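Local coordinates for Rho GTPase activating protein 15 (Homo sapiens, PDB 3BYI) that acts, through the RhoGAP domain seen here, to switch off Rho-type GTPases, RAC1 among them, by converting them to the inactive GDP-bound state, at residues F100-F113 / T178-H192. Numbering follows the deposited sequence.
Sequences FRELPEPLFPYSFF and TLLRAENETGNMAIH
Arg181 turns its guanidinium end-on to the carbonyl of Leu103, and both terminal nitrogens close on that one oxygen: NH2 lies 2.9 Å and NH1 3.0 Å from Leu103 O, which sits close to the guanidinium plane. The bend in the arginine chain at chi3 (-66°) folds the group back against the 103-106 loop, where Pro106 CD covers one of its faces. The ring of Tyr110 rests on the same proline. Beside this grip, Phe108 N donates to Leu179 O (3.0 Å), while the Phe108 ring takes Leu180 CG over one face, 3.8 Å from its centroid. The contact thus ties together two interhelical loops of the all-helical RhoGAP fold: the proline-rich one joining helices 89-102 and 110-120, and the one after helix 168-180, where Arg181 is the first residue off helical angles, with positive phi. Leu179 CD2 packs over a face of the Phe100 ring and also meets Leu107 CD2. A water donates to Phe100 O and Thr178 O and accepts from Leu107 N. Farther along, Phe113, with CG anti to its own nitrogen (chi1 -178°), lays its ring over the methyl of Ala182, CZ to CB 3.3 Å, and directs an edge at the face of His192 in a T-shaped pair, planes 83° apart. Arg101 reaches Thr178 OG1 through two weak bonds from NE and NH2; that hydroxyl also bonds to Val174 O.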
ATOM      1  N   PHE A 100      -4.808  -1.022   0.073  1.00 42.85           N
ATOM      2  CA  PHE A 100      -4.042  -1.415   1.248  1.00 40.96           C
ATOM      3  C   PHE A 100      -4.800  -1.211   2.569  1.00 43.46           C
ATOM      4  O   PHE A 100      -4.693  -2.028   3.500  1.00 43.16           O
ATOM      5  CB  PHE A 100      -2.708  -0.706   1.275  1.00 44.84           C
ATOM      6  CG  PHE A 100      -1.732  -1.256   0.278  1.00 44.86           C
ATOM      7  CD1 PHE A 100      -1.398  -0.532  -0.864  1.00 46.30           C
ATOM      8  CD2 PHE A 100      -1.179  -2.511   0.466  1.00 40.58           C
ATOM      9  CE1 PHE A 100      -0.520  -1.056  -1.792  1.00 43.04           C
ATOM     10  CE2 PHE A 100      -0.277  -3.028  -0.431  1.00 45.09           C
ATOM     11  CZ  PHE A 100       0.055  -2.305  -1.564  1.00 44.22           C
ATOM     12  N   ARG A 101      -5.602  -0.142   2.631  1.00 44.72           N
ATOM     13  CA  ARG A 101      -6.416   0.133   3.817  1.00 44.13           C
ATOM     14  C   ARG A 101      -7.544  -0.883   3.989  1.00 42.56           C
ATOM     15  O   ARG A 101      -7.952  -1.135   5.105  1.00 40.27           O
ATOM     16  CB  ARG A 101      -7.009   1.568   3.802  1.00 45.70           C
ATOM     17  CG  ARG A 101      -6.007   2.673   4.182  1.00 49.15           C
ATOM     18  CD  ARG A 101      -6.462   4.088   3.715  1.00 55.62           C
ATOM     19  NE  ARG A 101      -5.345   5.041   3.788  1.00 66.84           N
ATOM     20  CZ  ARG A 101      -5.244   6.189   3.106  1.00 65.35           C
ATOM     21  NH1 ARG A 101      -6.199   6.606   2.282  1.00 62.65           N
ATOM     22  NH2 ARG A 101      -4.166   6.949   3.264  1.00 63.79           N
ATOM     23  N   GLU A 102      -8.035  -1.445   2.886  1.00 44.62           N
ATOM     24  CA  GLU A 102      -9.191  -2.360   2.937  1.00 43.47           C
ATOM     25  C   GLU A 102      -8.772  -3.826   3.093  1.00 42.86           C
ATOM     26  O   GLU A 102      -9.609  -4.644   3.302  1.00 41.04           O
ATOM     27  CB  GLU A 102     -10.123  -2.127   1.717  1.00 41.99           C
ATOM     28  CG  GLU A 102     -11.537  -2.604   1.967  1.00 41.98           C
ATOM     29  CD  GLU A 102     -12.508  -2.179   0.907  1.00 47.12           C
ATOM     30  OE1 GLU A 102     -12.243  -1.196   0.189  1.00 44.95           O
ATOM     31  OE2 GLU A 102     -13.549  -2.857   0.788  1.00 51.17           O
ATOM     32  N   LEU A 103      -7.482  -4.148   3.009  1.00 42.57           N
ATOM     33  CA  LEU A 103      -7.009  -5.503   3.268  1.00 43.58           C
ATOM     34  C   LEU A 103      -7.510  -5.873   4.628  1.00 43.00           C
ATOM     35  O   LEU A 103      -7.483  -5.043   5.488  1.00 43.90           O
ATOM     36  CB  LEU A 103      -5.482  -5.522   3.249  1.00 44.15           C
ATOM     37  CG  LEU A 103      -4.839  -5.390   1.865  1.00 43.79           C
ATOM     38  CD1 LEU A 103      -3.332  -5.393   1.960  1.00 35.72           C
ATOM     39  CD2 LEU A 103      -5.283  -6.520   1.022  1.00 36.90           C
ATOM     40  N   PRO A 104      -8.032  -7.099   4.836  1.00 43.97           N
ATOM     41  CA  PRO A 104      -8.445  -7.437   6.205  1.00 44.67           C
ATOM     42  C   PRO A 104      -7.309  -7.442   7.236  1.00 45.00           C
ATOM     43  O   PRO A 104      -7.564  -7.295   8.422  1.00 45.56           O
ATOM     44  CB  PRO A 104      -9.047  -8.846   6.074  1.00 43.34           C
ATOM     45  CG  PRO A 104      -8.511  -9.379   4.819  1.00 43.24           C
ATOM     46  CD  PRO A 104      -8.292  -8.202   3.904  1.00 46.94           C
ATOM     47  N   GLU A 105      -6.090  -7.720   6.788  1.00 44.75           N
ATOM     48  CA  GLU A 105      -4.912  -7.654   7.631  1.00 45.85           C
ATOM     49  C   GLU A 105      -3.993  -6.682   6.883  1.00 45.81           C
ATOM     50  O   GLU A 105      -3.970  -6.676   5.643  1.00 43.31           O
ATOM     51  CB  GLU A 105      -4.265  -9.032   7.792  1.00 45.48           C
ATOM     52  CG  GLU A 105      -3.142  -9.060   8.834  1.00 60.55           C
ATOM     53  CD  GLU A 105      -2.363 -10.384   8.892  1.00 62.64           C
ATOM     54  OE1 GLU A 105      -2.390 -11.185   7.919  1.00 70.00           O
ATOM     55  OE2 GLU A 105      -1.704 -10.612   9.938  1.00 63.00           O
ATOM     56  N   PRO A 106      -3.290  -5.804   7.619  1.00 46.25           N
ATOM     57  CA  PRO A 106      -2.347  -4.927   6.926  1.00 43.62           C
ATOM     58  C   PRO A 106      -1.173  -5.633   6.229  1.00 44.00           C
ATOM     59  O   PRO A 106      -0.836  -6.767   6.556  1.00 42.35           O
ATOM     60  CB  PRO A 106      -1.873  -3.947   8.041  1.00 43.62           C
ATOM     61  CG  PRO A 106      -2.375  -4.486   9.328  1.00 43.51           C
ATOM     62  CD  PRO A 106      -3.415  -5.514   9.061  1.00 45.74           C
ATOM     63  N   LEU A 107      -0.537  -4.927   5.281  1.00 45.42           N
ATOM     64  CA  LEU A 107       0.629  -5.458   4.570  1.00 43.87           C
ATOM     65  C   LEU A 107       1.693  -5.969   5.545  1.00 44.54           C
ATOM     66  O   LEU A 107       2.311  -7.006   5.318  1.00 45.47           O
ATOM     67  CB  LEU A 107       1.236  -4.399   3.646  1.00 44.02           C
ATOM     68  CG  LEU A 107       2.405  -4.814   2.720  1.00 46.36           C
ATOM     69  CD1 LEU A 107       2.019  -5.972   1.827  1.00 39.81           C
ATOM     70  CD2 LEU A 107       2.920  -3.607   1.880  1.00 34.67           C
ATOM     71  N   PHE A 108       1.903  -5.206   6.606  1.00 43.06           N
ATOM     72  CA  PHE A 108       2.770  -5.612   7.697  1.00 43.74           C
ATOM     73  C   PHE A 108       1.905  -6.409   8.660  1.00 44.29           C
ATOM     74  O   PHE A 108       1.050  -5.806   9.354  1.00 45.68           O
ATOM     75  CB  PHE A 108       3.316  -4.365   8.413  1.00 42.17           C
ATOM     76  CG  PHE A 108       4.375  -3.640   7.641  1.00 41.81           C
ATOM     77  CD1 PHE A 108       4.049  -2.886   6.509  1.00 41.23           C
ATOM     78  CD2 PHE A 108       5.689  -3.700   8.042  1.00 41.75           C
ATOM     79  CE1 PHE A 108       5.017  -2.216   5.798  1.00 39.03           C
ATOM     80  CE2 PHE A 108       6.668  -3.048   7.327  1.00 41.52           C
ATOM     81  CZ  PHE A 108       6.337  -2.292   6.212  1.00 45.19           C
ATOM     82  N   PRO A 109       2.087  -7.750   8.713  1.00 43.24           N
ATOM     83  CA  PRO A 109       1.184  -8.482   9.572  1.00 45.11           C
ATOM     84  C   PRO A 109       1.286  -8.066  11.041  1.00 47.29           C
ATOM     85  O   PRO A 109       2.368  -7.760  11.555  1.00 47.22           O
ATOM     86  CB  PRO A 109       1.596  -9.956   9.363  1.00 44.52           C
ATOM     87  CG  PRO A 109       2.366  -9.952   8.037  1.00 43.23           C
ATOM     88  CD  PRO A 109       3.064  -8.647   8.062  1.00 42.33           C
ATOM     89  N   TYR A 110       0.128  -8.057  11.682  1.00 50.08           N
ATOM     90  CA  TYR A 110       0.000  -7.836  13.113  1.00 53.49           C
ATOM     91  C   TYR A 110       0.964  -8.730  13.929  1.00 50.36           C
ATOM     92  O   TYR A 110       1.548  -8.275  14.916  1.00 51.69           O
ATOM     93  CB  TYR A 110      -1.445  -8.166  13.570  1.00 57.74           C
ATOM     94  CG  TYR A 110      -2.617  -7.379  12.975  1.00 58.08           C
ATOM     95  CD1 TYR A 110      -2.716  -6.001  13.141  1.00 62.10           C
ATOM     96  CD2 TYR A 110      -3.676  -8.049  12.314  1.00 63.42           C
ATOM     97  CE1 TYR A 110      -3.807  -5.279  12.633  1.00 68.09           C
ATOM     98  CE2 TYR A 110      -4.792  -7.344  11.802  1.00 62.64           C
ATOM     99  CZ  TYR A 110      -4.845  -5.951  11.962  1.00 69.62           C
ATOM    100  OH  TYR A 110      -5.919  -5.229  11.435  1.00 66.06           O
ATOM    101  N   SER A 111       1.102 -10.005  13.550  1.00 47.81           N
ATOM    102  CA  SER A 111       2.041 -10.894  14.276  1.00 46.97           C
ATOM    103  C   SER A 111       3.492 -10.373  14.223  1.00 49.55           C
ATOM    104  O   SER A 111       4.262 -10.590  15.155  1.00 54.09           O
ATOM    105  CB  SER A 111       1.962 -12.334  13.782  1.00 45.77           C
ATOM    106  OG  SER A 111       2.200 -12.462  12.400  1.00 48.41           O
ATOM    107  N   PHE A 112       3.850  -9.642  13.165  1.00 48.65           N
ATOM    108  CA  PHE A 112       5.186  -9.079  13.046  1.00 46.87           C
ATOM    109  C   PHE A 112       5.393  -7.715  13.724  1.00 46.42           C
ATOM    110  O   PHE A 112       6.530  -7.304  13.952  1.00 46.84           O
ATOM    111  CB  PHE A 112       5.561  -8.956  11.574  1.00 46.78           C
ATOM    112  CG  PHE A 112       5.954 -10.247  10.938  1.00 46.56           C
ATOM    113  CD1 PHE A 112       5.015 -11.252  10.723  1.00 53.95           C
ATOM    114  CD2 PHE A 112       7.262 -10.449  10.515  1.00 50.14           C
ATOM    115  CE1 PHE A 112       5.386 -12.456  10.111  1.00 47.74           C
ATOM    116  CE2 PHE A 112       7.643 -11.639   9.925  1.00 48.26           C
ATOM    117  CZ  PHE A 112       6.707 -12.645   9.716  1.00 44.46           C
ATOM    118  N   PHE A 113       4.322  -7.007  14.051  1.00 48.91           N
ATOM    119  CA  PHE A 113       4.458  -5.610  14.496  1.00 50.60           C
ATOM    120  C   PHE A 113       5.426  -5.418  15.691  1.00 49.58           C
ATOM    121  O   PHE A 113       6.314  -4.540  15.645  1.00 49.81           O
ATOM    122  CB  PHE A 113       3.075  -5.001  14.795  1.00 52.84           C
ATOM    123  CG  PHE A 113       3.140  -3.562  15.213  1.00 50.38           C
ATOM    124  CD1 PHE A 113       3.607  -2.598  14.333  1.00 54.05           C
ATOM    125  CD2 PHE A 113       2.783  -3.174  16.502  1.00 51.48           C
ATOM    126  CE1 PHE A 113       3.709  -1.255  14.726  1.00 58.70           C
ATOM    127  CE2 PHE A 113       2.874  -1.849  16.891  1.00 49.77           C
ATOM    128  CZ  PHE A 113       3.351  -0.890  16.012  1.00 55.23           C
ATOM    129  N   THR A 178      -1.211   3.383   6.521  1.00 46.93           N
ATOM    130  CA  THR A 178      -1.769   2.612   5.410  1.00 47.50           C
ATOM    131  C   THR A 178      -1.278   1.145   5.420  1.00 45.62           C
ATOM    132  O   THR A 178      -2.040   0.244   5.125  1.00 45.51           O
ATOM    133  CB  THR A 178      -1.433   3.358   4.047  1.00 49.93           C
ATOM    134  OG1 THR A 178      -2.182   4.584   3.966  1.00 46.55           O
ATOM    135  CG2 THR A 178      -1.743   2.554   2.838  1.00 41.77           C
ATOM    136  N   LEU A 179      -0.018   0.935   5.790  1.00 45.94           N
ATOM    137  CA  LEU A 179       0.643  -0.359   5.640  1.00 42.17           C
ATOM    138  C   LEU A 179       0.807  -1.125   6.952  1.00 43.51           C
ATOM    139  O   LEU A 179       0.914  -2.352   6.946  1.00 43.50           O
ATOM    140  CB  LEU A 179       1.999  -0.147   4.946  1.00 45.85           C
ATOM    141  CG  LEU A 179       1.956   0.546   3.555  1.00 41.82           C
ATOM    142  CD1 LEU A 179       3.310   0.686   3.033  1.00 43.22           C
ATOM    143  CD2 LEU A 179       1.159  -0.222   2.558  1.00 35.08           C
ATOM    144  N   LEU A 180       0.829  -0.407   8.075  1.00 44.04           N
ATOM    145  CA  LEU A 180       1.010  -1.021   9.391  1.00 44.92           C
ATOM    146  C   LEU A 180      -0.237  -0.915  10.287  1.00 46.17           C
ATOM    147  O   LEU A 180      -0.484  -1.783  11.147  1.00 46.49           O
ATOM    148  CB  LEU A 180       2.216  -0.402  10.086  1.00 46.56           C
ATOM    149  CG  LEU A 180       3.572  -0.714   9.437  1.00 47.16           C
ATOM    150  CD1 LEU A 180       4.232   0.439   8.634  1.00 37.58           C
ATOM    151  CD2 LEU A 180       4.498  -1.197  10.505  1.00 35.73           C
ATOM    152  N   ARG A 181      -1.040   0.129  10.100  1.00 49.65           N
ATOM    153  CA  ARG A 181      -2.357   0.188  10.781  1.00 53.47           C
ATOM    154  C   ARG A 181      -2.245  -0.061  12.295  1.00 52.67           C
ATOM    155  O   ARG A 181      -3.071  -0.737  12.892  1.00 53.07           O
ATOM    156  CB  ARG A 181      -3.306  -0.847  10.149  1.00 53.09           C
ATOM    157  CG  ARG A 181      -4.806  -0.649  10.386  1.00 56.78           C
ATOM    158  CD  ARG A 181      -5.599  -1.832   9.799  1.00 49.56           C
ATOM    159  NE  ARG A 181      -5.509  -1.880   8.350  1.00 45.40           N
ATOM    160  CZ  ARG A 181      -5.989  -2.852   7.579  1.00 47.39           C
ATOM    161  NH1 ARG A 181      -6.625  -3.888   8.115  1.00 45.40           N
ATOM    162  NH2 ARG A 181      -5.834  -2.773   6.256  1.00 47.18           N
ATOM    163  N   ALA A 182      -1.227   0.536  12.909  1.00 57.72           N
ATOM    164  CA  ALA A 182      -0.848   0.230  14.296  1.00 57.32           C
ATOM    165  C   ALA A 182      -1.429   1.180  15.327  1.00 54.33           C
ATOM    166  O   ALA A 182      -1.200   0.986  16.516  1.00 51.85           O
ATOM    167  CB  ALA A 182       0.687   0.186  14.422  1.00 57.56           C
ATOM    168  N   GLU A 183      -2.187   2.182  14.870  1.00 61.50           N
ATOM    169  CA  GLU A 183      -2.723   3.280  15.725  1.00 65.54           C
ATOM    170  C   GLU A 183      -3.398   2.718  16.960  1.00 68.19           C
ATOM    171  O   GLU A 183      -3.103   3.139  18.106  1.00 68.87           O
ATOM    172  CB  GLU A 183      -3.790   4.146  15.002  1.00 66.06           C
ATOM    173  CG  GLU A 183      -3.385   4.895  13.746  1.00 68.30           C
ATOM    174  CD  GLU A 183      -3.283   3.980  12.547  1.00 61.12           C
ATOM    175  OE1 GLU A 183      -2.246   3.296  12.422  1.00 66.80           O
ATOM    176  OE2 GLU A 183      -4.233   3.929  11.748  1.00 72.98           O
ATOM    177  N   ASN A 184      -4.301   1.760  16.700  1.00 70.05           N
ATOM    178  CA  ASN A 184      -5.200   1.216  17.720  1.00 72.23           C
ATOM    179  C   ASN A 184      -4.702  -0.031  18.457  1.00 73.24           C
ATOM    180  O   ASN A 184      -5.346  -0.450  19.426  1.00 73.33           O
ATOM    181  CB  ASN A 184      -6.579   0.911  17.112  1.00 73.71           C
ATOM    182  CG  ASN A 184      -7.694   0.869  18.163  1.00 70.61           C
ATOM    183  OD1 ASN A 184      -7.576   1.470  19.240  1.00 63.92           O
ATOM    184  ND2 ASN A 184      -8.778   0.162  17.850  1.00 65.71           N
ATOM    185  N   GLU A 185      -3.588  -0.635  18.025  1.00 72.06           N
ATOM    186  CA  GLU A 185      -3.006  -1.740  18.811  1.00 72.21           C
ATOM    187  C   GLU A 185      -2.874  -1.292  20.296  1.00 70.61           C
ATOM    188  O   GLU A 185      -2.632  -0.121  20.585  1.00 68.70           O
ATOM    189  CB  GLU A 185      -1.659  -2.222  18.230  1.00 71.01           C
ATOM    190  CG  GLU A 185      -1.688  -2.721  16.756  1.00 76.88           C
ATOM    191  CD  GLU A 185      -2.914  -3.591  16.384  1.00 84.16           C
ATOM    192  OE1 GLU A 185      -3.127  -4.661  17.003  1.00 83.04           O
ATOM    193  OE2 GLU A 185      -3.658  -3.200  15.450  1.00 73.74           O
ATOM    194  N   THR A 186      -3.083  -2.205  21.239  1.00 71.50           N
ATOM    195  CA  THR A 186      -3.148  -1.792  22.647  1.00 71.61           C
ATOM    196  C   THR A 186      -1.818  -1.136  23.041  1.00 69.02           C
ATOM    197  O   THR A 186      -0.738  -1.625  22.681  1.00 66.18           O
ATOM    198  CB  THR A 186      -3.487  -2.948  23.637  1.00 71.68           C
ATOM    199  OG1 THR A 186      -4.099  -4.047  22.934  1.00 66.59           O
ATOM    200  CG2 THR A 186      -4.413  -2.439  24.767  1.00 73.85           C
ATOM    201  N   GLY A 187      -1.920  -0.024  23.762  1.00 64.80           N
ATOM    202  CA  GLY A 187      -0.766   0.786  24.108  1.00 62.63           C
ATOM    203  C   GLY A 187      -1.042   2.229  23.768  1.00 60.12           C
ATOM    204  O   GLY A 187      -2.212   2.633  23.669  1.00 58.05           O
ATOM    205  N   ASN A 188       0.040   2.990  23.567  1.00 55.85           N
ATOM    206  CA  ASN A 188      -0.032   4.447  23.358  1.00 54.56           C
ATOM    207  C   ASN A 188      -0.077   4.792  21.868  1.00 52.72           C
ATOM    208  O   ASN A 188       0.751   4.305  21.107  1.00 53.49           O
ATOM    209  CB  ASN A 188       1.173   5.121  24.036  1.00 53.06           C
ATOM    210  CG  ASN A 188       1.048   6.634  24.128  1.00 44.58           C
ATOM    211  OD1 ASN A 188       0.669   7.307  23.181  1.00 43.88           O
ATOM    212  ND2 ASN A 188       1.415   7.177  25.275  1.00 40.09           N
ATOM    213  N   MET A 189      -1.009   5.666  21.482  1.00 51.67           N
ATOM    214  CA  MET A 189      -1.362   5.891  20.087  1.00 54.49           C
ATOM    215  C   MET A 189      -0.391   6.806  19.384  1.00 51.54           C
ATOM    216  O   MET A 189       0.039   6.527  18.267  1.00 52.58           O
ATOM    217  CB  MET A 189      -2.770   6.489  19.957  1.00 54.40           C
ATOM    218  CG  MET A 189      -3.275   6.459  18.509  1.00 63.38           C
ATOM    219  SD  MET A 189      -5.027   6.751  18.270  1.00 64.20           S
ATOM    220  CE  MET A 189      -5.730   5.590  19.478  1.00 64.27           C
ATOM    221  N   ALA A 190      -0.099   7.920  20.036  1.00 48.61           N
ATOM    222  CA  ALA A 190       0.984   8.804  19.654  1.00 42.24           C
ATOM    223  C   ALA A 190       2.256   8.000  19.389  1.00 39.58           C
ATOM    224  O   ALA A 190       2.897   8.143  18.346  1.00 38.50           O
ATOM    225  CB  ALA A 190       1.215   9.815  20.775  1.00 44.59           C
ATOM    226  N   ILE A 191       2.617   7.153  20.353  1.00 41.07           N
ATOM    227  CA  ILE A 191       3.794   6.290  20.215  1.00 39.85           C
ATOM    228  C   ILE A 191       3.659   5.323  19.037  1.00 42.31           C
ATOM    229  O   ILE A 191       4.562   5.217  18.213  1.00 42.76           O
ATOM    230  CB  ILE A 191       4.129   5.579  21.549  1.00 40.14           C
ATOM    231  CG1 ILE A 191       4.562   6.617  22.597  1.00 36.35           C
ATOM    232  CG2 ILE A 191       5.215   4.541  21.361  1.00 44.17           C
ATOM    233  CD1 ILE A 191       4.999   6.025  23.953  1.00 38.71           C
ATOM    234  N   HIS A 192       2.525   4.649  18.910  1.00 46.13           N
ATOM    235  CA  HIS A 192       2.355   3.689  17.801  1.00 47.66           C
ATOM    236  C   HIS A 192       2.420   4.371  16.418  1.00 45.35           C
ATOM    237  O   HIS A 192       2.892   3.793  15.424  1.00 39.09           O
ATOM    238  CB  HIS A 192       1.070   2.853  17.971  1.00 50.14           C
ATOM    239  CG  HIS A 192       1.176   1.782  19.023  1.00 58.28           C
ATOM    240  ND1 HIS A 192       0.106   0.995  19.402  1.00 65.52           N
ATOM    241  CD2 HIS A 192       2.222   1.378  19.787  1.00 69.41           C
ATOM    242  CE1 HIS A 192       0.498   0.147  20.340  1.00 62.45           C
ATOM    243  NE2 HIS A 192       1.773   0.365  20.599  1.00 57.79           N
TER
HETATM  244  O   HOH W   1      -2.244  -2.243   4.458  1.00 30.66           O
HETATM  245  O   HOH W   2       0.888  -4.004  11.141  1.00 29.77           O